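Local coordinates for Co-chaperone protein HscB, mitochondrial precursor (Homo sapiens, PDB 3BVO) that acts as a J-type co-chaperone in mitochondrial iron-sulfur cluster assembly, working with ISCU and the chaperone HSPA9, at residues C13-D26 with C30-R43. Residues are numbered along the deposited sequence; the frame is centred on the assembly and turned at random.
Sequences CWNCGGPWGPGRED and CPQCRALQAPDPTR. With ZN (zinc ion), chain C.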
ATOM      1  N   CYS A  13      10.453   4.269 -28.450  1.00 74.20           N
ATOM      2  CA  CYS A  13       9.117   3.730 -28.679  1.00 72.96           C
ATOM      3  C   CYS A  13       9.152   2.437 -29.472  1.00 72.04           C
ATOM      4  O   CYS A  13       9.899   2.325 -30.436  1.00 72.11           O
ATOM      5  CB  CYS A  13       8.253   4.750 -29.399  1.00 72.78           C
ATOM      6  SG  CYS A  13       6.794   4.025 -30.106  1.00 74.34           S
ATOM      7  N   TRP A  14       8.320   1.476 -29.076  1.00 71.50           N
ATOM      8  CA  TRP A  14       8.305   0.151 -29.703  1.00 70.88           C
ATOM      9  C   TRP A  14       7.718   0.172 -31.111  1.00 71.62           C
ATOM     10  O   TRP A  14       7.927  -0.771 -31.880  1.00 72.12           O
ATOM     11  CB  TRP A  14       7.575  -0.873 -28.831  1.00 70.14           C
ATOM     12  CG  TRP A  14       6.096  -0.653 -28.705  1.00 71.45           C
ATOM     13  CD1 TRP A  14       5.445   0.051 -27.715  1.00 72.18           C
ATOM     14  CD2 TRP A  14       5.072  -1.141 -29.589  1.00 71.23           C
ATOM     15  NE1 TRP A  14       4.082   0.030 -27.934  1.00 70.93           N
ATOM     16  CE2 TRP A  14       3.824  -0.689 -29.074  1.00 74.35           C
ATOM     17  CE3 TRP A  14       5.084  -1.908 -30.764  1.00 65.30           C
ATOM     18  CZ2 TRP A  14       2.602  -0.990 -29.696  1.00 73.47           C
ATOM     19  CZ3 TRP A  14       3.878  -2.211 -31.383  1.00 68.47           C
ATOM     20  CH2 TRP A  14       2.648  -1.753 -30.847  1.00 74.09           C
ATOM     21  N   ASN A  15       7.002   1.248 -31.444  1.00 71.81           N
ATOM     22  CA  ASN A  15       6.432   1.423 -32.774  1.00 72.12           C
ATOM     23  C   ASN A  15       7.261   2.324 -33.686  1.00 73.07           C
ATOM     24  O   ASN A  15       7.573   1.925 -34.805  1.00 73.50           O
ATOM     25  CB  ASN A  15       4.995   1.937 -32.687  1.00 72.33           C
ATOM     26  CG  ASN A  15       4.097   1.352 -33.770  1.00 71.78           C
ATOM     27  OD1 ASN A  15       4.469   0.395 -34.453  1.00 69.18           O
ATOM     28  ND2 ASN A  15       2.902   1.919 -33.921  1.00 65.29           N
ATOM     29  N   CYS A  16       7.606   3.529 -33.212  1.00 73.98           N
ATOM     30  CA  CYS A  16       8.382   4.502 -33.996  1.00 74.46           C
ATOM     31  C   CYS A  16       9.867   4.285 -33.857  1.00 75.28           C
ATOM     32  O   CYS A  16      10.603   4.271 -34.844  1.00 76.80           O
ATOM     33  CB  CYS A  16       8.164   5.935 -33.509  1.00 74.59           C
ATOM     34  SG  CYS A  16       6.517   6.519 -33.293  1.00 81.73           S
ATOM     35  N   GLY A  17      10.312   4.157 -32.616  1.00 74.80           N
ATOM     36  CA  GLY A  17      11.705   4.386 -32.290  1.00 74.97           C
ATOM     37  C   GLY A  17      11.845   5.815 -31.796  1.00 75.36           C
ATOM     38  O   GLY A  17      12.961   6.299 -31.585  1.00 76.16           O
ATOM     39  N   GLY A  18      10.704   6.482 -31.614  1.00 74.91           N
ATOM     40  CA  GLY A  18      10.648   7.846 -31.104  1.00 74.77           C
ATOM     41  C   GLY A  18      11.263   7.925 -29.723  1.00 75.11           C
ATOM     42  O   GLY A  18      10.945   7.110 -28.862  1.00 74.20           O
ATOM     43  N   PRO A  19      12.169   8.894 -29.512  1.00 76.54           N
ATOM     44  CA  PRO A  19      12.905   8.974 -28.258  1.00 77.58           C
ATOM     45  C   PRO A  19      12.006   9.387 -27.102  1.00 79.66           C
ATOM     46  O   PRO A  19      11.188  10.298 -27.254  1.00 80.22           O
ATOM     47  CB  PRO A  19      13.946  10.064 -28.532  1.00 76.92           C
ATOM     48  CG  PRO A  19      13.960  10.234 -30.022  1.00 75.79           C
ATOM     49  CD  PRO A  19      12.570   9.961 -30.442  1.00 76.35           C
ATOM     50  N   TRP A  20      12.147   8.696 -25.970  1.00 81.26           N
ATOM     51  CA  TRP A  20      11.522   9.098 -24.708  1.00 82.54           C
ATOM     52  C   TRP A  20      12.209  10.345 -24.194  1.00 82.58           C
ATOM     53  O   TRP A  20      13.396  10.304 -23.853  1.00 82.94           O
ATOM     54  CB  TRP A  20      11.678   8.000 -23.658  1.00 83.65           C
ATOM     55  CG  TRP A  20      10.652   6.920 -23.713  1.00 87.42           C
ATOM     56  CD1 TRP A  20      10.016   6.438 -24.824  1.00 87.99           C
ATOM     57  CD2 TRP A  20      10.166   6.155 -22.608  1.00 89.90           C
ATOM     58  NE1 TRP A  20       9.148   5.433 -24.474  1.00 87.13           N
ATOM     59  CE2 TRP A  20       9.222   5.232 -23.120  1.00 89.89           C
ATOM     60  CE3 TRP A  20      10.432   6.158 -21.230  1.00 90.70           C
ATOM     61  CZ2 TRP A  20       8.542   4.320 -22.304  1.00 88.34           C
ATOM     62  CZ3 TRP A  20       9.748   5.255 -20.415  1.00 89.58           C
ATOM     63  CH2 TRP A  20       8.815   4.347 -20.957  1.00 88.64           C
ATOM     64  N   GLY A  21      11.467  11.447 -24.134  1.00 82.45           N
ATOM     65  CA  GLY A  21      12.012  12.724 -23.679  1.00 82.40           C
ATOM     66  C   GLY A  21      12.510  12.687 -22.243  1.00 82.21           C
ATOM     67  O   GLY A  21      11.801  12.202 -21.360  1.00 81.61           O
ATOM     68  N   PRO A  22      13.744  13.182 -22.005  1.00 82.66           N
ATOM     69  CA  PRO A  22      14.242  13.371 -20.642  1.00 82.84           C
ATOM     70  C   PRO A  22      13.477  14.507 -19.953  1.00 83.11           C
ATOM     71  O   PRO A  22      14.044  15.562 -19.660  1.00 83.17           O
ATOM     72  CB  PRO A  22      15.717  13.740 -20.854  1.00 82.63           C
ATOM     73  CG  PRO A  22      15.773  14.325 -22.218  1.00 81.48           C
ATOM     74  CD  PRO A  22      14.742  13.583 -23.016  1.00 82.85           C
ATOM     75  N   GLY A  23      12.187  14.277 -19.715  1.00 83.39           N
ATOM     76  CA  GLY A  23      11.291  15.282 -19.154  1.00 83.72           C
ATOM     77  C   GLY A  23      10.357  14.688 -18.120  1.00 83.99           C
ATOM     78  O   GLY A  23      10.724  13.742 -17.422  1.00 84.11           O
ATOM     79  N   ARG A  24       9.145  15.234 -18.029  1.00 84.03           N
ATOM     80  CA  ARG A  24       8.203  14.847 -16.971  1.00 83.72           C
ATOM     81  C   ARG A  24       7.482  13.516 -17.200  1.00 82.87           C
ATOM     82  O   ARG A  24       7.442  12.990 -18.318  1.00 82.74           O
ATOM     83  CB  ARG A  24       7.229  15.986 -16.623  1.00 84.04           C
ATOM     84  CG  ARG A  24       7.744  16.923 -15.516  1.00 84.14           C
ATOM     85  CD  ARG A  24       7.835  16.207 -14.163  1.00 85.62           C
ATOM     86  NE  ARG A  24       8.527  17.006 -13.149  1.00 87.58           N
ATOM     87  CZ  ARG A  24       8.863  16.576 -11.931  1.00 86.97           C
ATOM     88  NH1 ARG A  24       8.580  15.338 -11.543  1.00 87.19           N
ATOM     89  NH2 ARG A  24       9.494  17.390 -11.094  1.00 83.90           N
ATOM     90  N   GLU A  25       6.894  13.006 -16.121  1.00 81.95           N
ATOM     91  CA  GLU A  25       6.766  11.563 -15.914  1.00 81.27           C
ATOM     92  C   GLU A  25       5.768  10.772 -16.766  1.00 80.24           C
ATOM     93  O   GLU A  25       6.154   9.763 -17.347  1.00 80.85           O
ATOM     94  CB  GLU A  25       6.562  11.254 -14.422  1.00 81.57           C
ATOM     95  CG  GLU A  25       7.101   9.889 -13.987  1.00 82.32           C
ATOM     96  CD  GLU A  25       8.516   9.953 -13.420  1.00 84.56           C
ATOM     97  OE1 GLU A  25       8.850  10.958 -12.752  1.00 86.18           O
ATOM     98  OE2 GLU A  25       9.287   8.990 -13.625  1.00 83.13           O
ATOM     99  N   ASP A  26       4.507  11.204 -16.829  1.00 78.85           N
ATOM    100  CA  ASP A  26       3.428  10.376 -17.407  1.00 77.58           C
ATOM    101  C   ASP A  26       3.634   9.978 -18.874  1.00 76.11           C
ATOM    102  O   ASP A  26       3.046  10.578 -19.768  1.00 75.91           O
ATOM    103  CB  ASP A  26       2.065  11.064 -17.245  1.00 77.75           C
ATOM    104  CG  ASP A  26       1.374  10.731 -15.931  1.00 78.11           C
ATOM    105  OD1 ASP A  26       1.885   9.906 -15.147  1.00 75.43           O
ATOM    106  OD2 ASP A  26       0.295  11.305 -15.682  1.00 80.90           O
ATOM    107  N   CYS A  30       2.763   7.448 -26.848  1.00 69.75           N
ATOM    108  CA  CYS A  30       3.777   8.020 -27.708  1.00 69.50           C
ATOM    109  C   CYS A  30       3.261   9.281 -28.380  1.00 69.50           C
ATOM    110  O   CYS A  30       2.256   9.241 -29.070  1.00 70.17           O
ATOM    111  CB  CYS A  30       4.160   7.011 -28.769  1.00 69.78           C
ATOM    112  SG  CYS A  30       5.224   7.673 -30.035  1.00 71.94           S
ATOM    113  N   PRO A  31       3.931  10.417 -28.165  1.00 69.44           N
ATOM    114  CA  PRO A  31       3.427  11.624 -28.808  1.00 69.85           C
ATOM    115  C   PRO A  31       3.452  11.567 -30.336  1.00 70.60           C
ATOM    116  O   PRO A  31       2.773  12.367 -30.993  1.00 71.37           O
ATOM    117  CB  PRO A  31       4.362  12.731 -28.286  1.00 69.22           C
ATOM    118  CG  PRO A  31       5.550  12.041 -27.759  1.00 67.71           C
ATOM    119  CD  PRO A  31       5.106  10.680 -27.320  1.00 69.77           C
ATOM    120  N   GLN A  32       4.215  10.623 -30.885  1.00 70.29           N
ATOM    121  CA  GLN A  32       4.489  10.582 -32.317  1.00 70.49           C
ATOM    122  C   GLN A  32       3.553   9.656 -33.059  1.00 70.79           C
ATOM    123  O   GLN A  32       3.252   9.906 -34.223  1.00 71.33           O
ATOM    124  CB  GLN A  32       5.933  10.164 -32.584  1.00 70.07           C
ATOM    125  CG  GLN A  32       6.980  11.115 -32.020  1.00 70.15           C
ATOM    126  CD  GLN A  32       8.377  10.853 -32.561  1.00 71.37           C
ATOM    127  OE1 GLN A  32       8.602   9.897 -33.311  1.00 79.01           O
ATOM    128  NE2 GLN A  32       9.325  11.702 -32.180  1.00 75.39           N
ATOM    129  N   CYS A  33       3.101   8.596 -32.386  1.00 71.15           N
ATOM    130  CA  CYS A  33       2.285   7.546 -33.019  1.00 71.21           C
ATOM    131  C   CYS A  33       1.056   7.079 -32.199  1.00 71.27           C
ATOM    132  O   CYS A  33       0.274   6.238 -32.662  1.00 72.26           O
ATOM    133  CB  CYS A  33       3.167   6.353 -33.418  1.00 70.48           C
ATOM    134  SG  CYS A  33       3.667   5.300 -32.047  1.00 67.20           S
ATOM    135  N   ARG A  34       0.909   7.617 -30.992  1.00 70.04           N
ATOM    136  CA  ARG A  34      -0.260   7.403 -30.138  1.00 70.07           C
ATOM    137  C   ARG A  34      -0.318   6.015 -29.487  1.00 71.97           C
ATOM    138  O   ARG A  34      -1.268   5.705 -28.762  1.00 73.48           O
ATOM    139  CB  ARG A  34      -1.557   7.719 -30.897  1.00 69.53           C
ATOM    140  CG  ARG A  34      -2.651   8.385 -30.069  1.00 66.01           C
ATOM    141  CD  ARG A  34      -3.853   8.676 -30.941  1.00 68.56           C
ATOM    142  NE  ARG A  34      -5.106   8.622 -30.203  1.00 77.14           N
ATOM    143  CZ  ARG A  34      -6.038   9.572 -30.207  1.00 81.85           C
ATOM    144  NH1 ARG A  34      -5.886  10.670 -30.929  1.00 81.57           N
ATOM    145  NH2 ARG A  34      -7.140   9.417 -29.485  1.00 85.74           N
ATOM    146  N   ALA A  35       0.706   5.193 -29.728  1.00 72.02           N
ATOM    147  CA  ALA A  35       0.795   3.832 -29.184  1.00 71.71           C
ATOM    148  C   ALA A  35       1.021   3.810 -27.666  1.00 73.19           C
ATOM    149  O   ALA A  35       1.710   4.677 -27.114  1.00 73.89           O
ATOM    150  CB  ALA A  35       1.897   3.073 -29.882  1.00 71.04           C
ATOM    151  N   LEU A  36       0.433   2.821 -26.989  1.00 73.37           N
ATOM    152  CA  LEU A  36       0.573   2.703 -25.543  1.00 72.45           C
ATOM    153  C   LEU A  36       1.934   2.125 -25.247  1.00 71.57           C
ATOM    154  O   LEU A  36       2.294   1.084 -25.785  1.00 72.52           O
ATOM    155  CB  LEU A  36      -0.520   1.814 -24.948  1.00 72.66           C
ATOM    156  CG  LEU A  36      -0.509   1.669 -23.414  1.00 74.53           C
ATOM    157  CD1 LEU A  36      -1.441   2.654 -22.752  1.00 69.87           C
ATOM    158  CD2 LEU A  36      -0.895   0.274 -22.985  1.00 70.83           C
ATOM    159  N   GLN A  37       2.685   2.795 -24.386  1.00 70.66           N
ATOM    160  CA  GLN A  37       4.081   2.436 -24.144  1.00 70.10           C
ATOM    161  C   GLN A  37       4.227   1.403 -23.042  1.00 69.62           C
ATOM    162  O   GLN A  37       3.314   1.206 -22.236  1.00 68.34           O
ATOM    163  CB  GLN A  37       4.900   3.681 -23.810  1.00 70.25           C
ATOM    164  CG  GLN A  37       4.768   4.793 -24.817  1.00 69.95           C
ATOM    165  CD  GLN A  37       5.335   4.399 -26.156  1.00 72.80           C
ATOM    166  OE1 GLN A  37       6.547   4.337 -26.322  1.00 80.75           O
ATOM    167  NE2 GLN A  37       4.463   4.130 -27.121  1.00 70.16           N
ATOM    168  N   ALA A  38       5.377   0.728 -23.034  1.00 69.69           N
ATOM    169  CA  ALA A  38       5.734  -0.171 -21.945  1.00 68.68           C
ATOM    170  C   ALA A  38       5.832   0.626 -20.635  1.00 67.67           C
ATOM    171  O   ALA A  38       6.344   1.740 -20.617  1.00 67.28           O
ATOM    172  CB  ALA A  38       7.029  -0.881 -22.253  1.00 68.33           C
ATOM    173  N   PRO A  39       5.304   0.073 -19.536  1.00 67.34           N
ATOM    174  CA  PRO A  39       5.346   0.848 -18.301  1.00 66.77           C
ATOM    175  C   PRO A  39       6.769   0.964 -17.757  1.00 66.51           C
ATOM    176  O   PRO A  39       7.573   0.052 -17.933  1.00 66.34           O
ATOM    177  CB  PRO A  39       4.469   0.039 -17.346  1.00 66.60           C
ATOM    178  CG  PRO A  39       3.759  -0.982 -18.197  1.00 64.71           C
ATOM    179  CD  PRO A  39       4.657  -1.237 -19.346  1.00 67.17           C
ATOM    180  N   ASP A  40       7.074   2.091 -17.127  1.00 66.68           N
ATOM    181  CA  ASP A  40       8.391   2.304 -16.546  1.00 67.30           C
ATOM    182  C   ASP A  40       8.538   1.492 -15.252  1.00 68.50           C
ATOM    183  O   ASP A  40       7.835   1.737 -14.269  1.00 69.00           O
ATOM    184  CB  ASP A  40       8.644   3.801 -16.306  1.00 66.81           C
ATOM    185  CG  ASP A  40       9.954   4.074 -15.577  1.00 66.68           C
ATOM    186  OD1 ASP A  40      10.778   3.152 -15.398  1.00 62.64           O
ATOM    187  OD2 ASP A  40      10.166   5.231 -15.170  1.00 70.41           O
ATOM    188  N   PRO A  41       9.447   0.506 -15.253  1.00 69.08           N
ATOM    189  CA  PRO A  41       9.656  -0.301 -14.052  1.00 69.40           C
ATOM    190  C   PRO A  41      10.173   0.517 -12.873  1.00 69.76           C
ATOM    191  O   PRO A  41       9.901   0.170 -11.719  1.00 70.38           O
ATOM    192  CB  PRO A  41      10.715  -1.313 -14.489  1.00 69.70           C
ATOM    193  CG  PRO A  41      11.380  -0.692 -15.688  1.00 70.67           C
ATOM    194  CD  PRO A  41      10.308   0.079 -16.371  1.00 68.76           C
ATOM    195  N   THR A  42      10.891   1.599 -13.161  1.00 69.56           N
ATOM    196  CA  THR A  42      11.526   2.406 -12.116  1.00 69.68           C
ATOM    197  C   THR A  42      10.580   3.367 -11.405  1.00 69.37           C
ATOM    198  O   THR A  42      10.910   3.874 -10.330  1.00 69.67           O
ATOM    199  CB  THR A  42      12.692   3.235 -12.663  1.00 69.86           C
ATOM    200  OG1 THR A  42      12.191   4.180 -13.617  1.00 68.99           O
ATOM    201  CG2 THR A  42      13.741   2.337 -13.304  1.00 67.34           C
ATOM    202  N   ARG A  43       9.423   3.621 -12.009  1.00 68.98           N
ATOM    203  CA  ARG A  43       8.440   4.549 -11.468  1.00 69.08           C
ATOM    204  C   ARG A  43       7.812   3.998 -10.200  1.00 70.60           C
ATOM    205  O   ARG A  43       7.186   2.930 -10.230  1.00 70.79           O
ATOM    206  CB  ARG A  43       7.353   4.825 -12.497  1.00 68.70           C
ATOM    207  CG  ARG A  43       6.398   5.909 -12.068  1.00 74.19           C
ATOM    208  CD  ARG A  43       5.548   6.415 -13.214  1.00 78.86           C
ATOM    209  NE  ARG A  43       4.747   7.567 -12.799  1.00 83.75           N
ATOM    210  CZ  ARG A  43       3.848   8.185 -13.562  1.00 87.56           C
ATOM    211  NH1 ARG A  43       3.168   9.224 -13.077  1.00 85.39           N
ATOM    212  NH2 ARG A  43       3.622   7.764 -14.806  1.00 87.39           N
TER
HETATM  213 ZN    ZN C 301       5.779   5.778 -31.224  1.00 63.88          ZN
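Cys13 and Cys16 meet Cys30 and Cys33 at a single zinc ion. All four SG atoms bind the metal, each at 2.3 Å. SG of Cys13 also accepts from the backbone N atoms of Asn15 and Cys16, which also hold the sulfur in place and probably temper its negative charge. Gln32 lies beside this site, with its CB against SG of Cys16. Its extended chain carries OE1 to 3.6 Å from CA of Gly18.

Trp14 and Trp20 meet the 36-38 backbone and Gln37 beyond the metal site. NE1 of Trp14 donates to the backbone O of Leu36 at 3.0 Å, nearly straight (164°). That oxygen lies in the indole plane, but the nitrogen sits above the carbonyl plane. The cysteines form two CxxC pairs, one from 13-26 and one from 30-43, that share the metal: the zinc site of the tetracysteine metal-binding domain of human HscB. Trp20 presents its ring edge to O of Ala38, and its NE1 makes a weak bond of 3.4 Å to OE1 of Gln37. The Gln37 chain bends at chi2 (-65°), bringing its amide between Trp20 and Cys13. Its NE2 is held by O of Ala35 at 2.8 Å, an oxygen that also takes the backbone N of Cys30.

Farther from the metal, Arg43 meets Asp26 end-on, with NH1 and NH2 both directed at OD1 in a salt bridge. CG of Glu25 lies over one face of the guanidinium, 3.5 Å above its plane and toward its rim. A leucine in place of Arg43 would probably leave the Asp26 carboxylate without this mate and Glu25 without the flat group it packs on. OD2 of Asp26 has a second partner in Arg65 of helix 59-73, while NE of Arg43 bonds to Ser47 of helix 45-48. Phe88 of helix 83-104 meets the Trp14 ring edge-to-face.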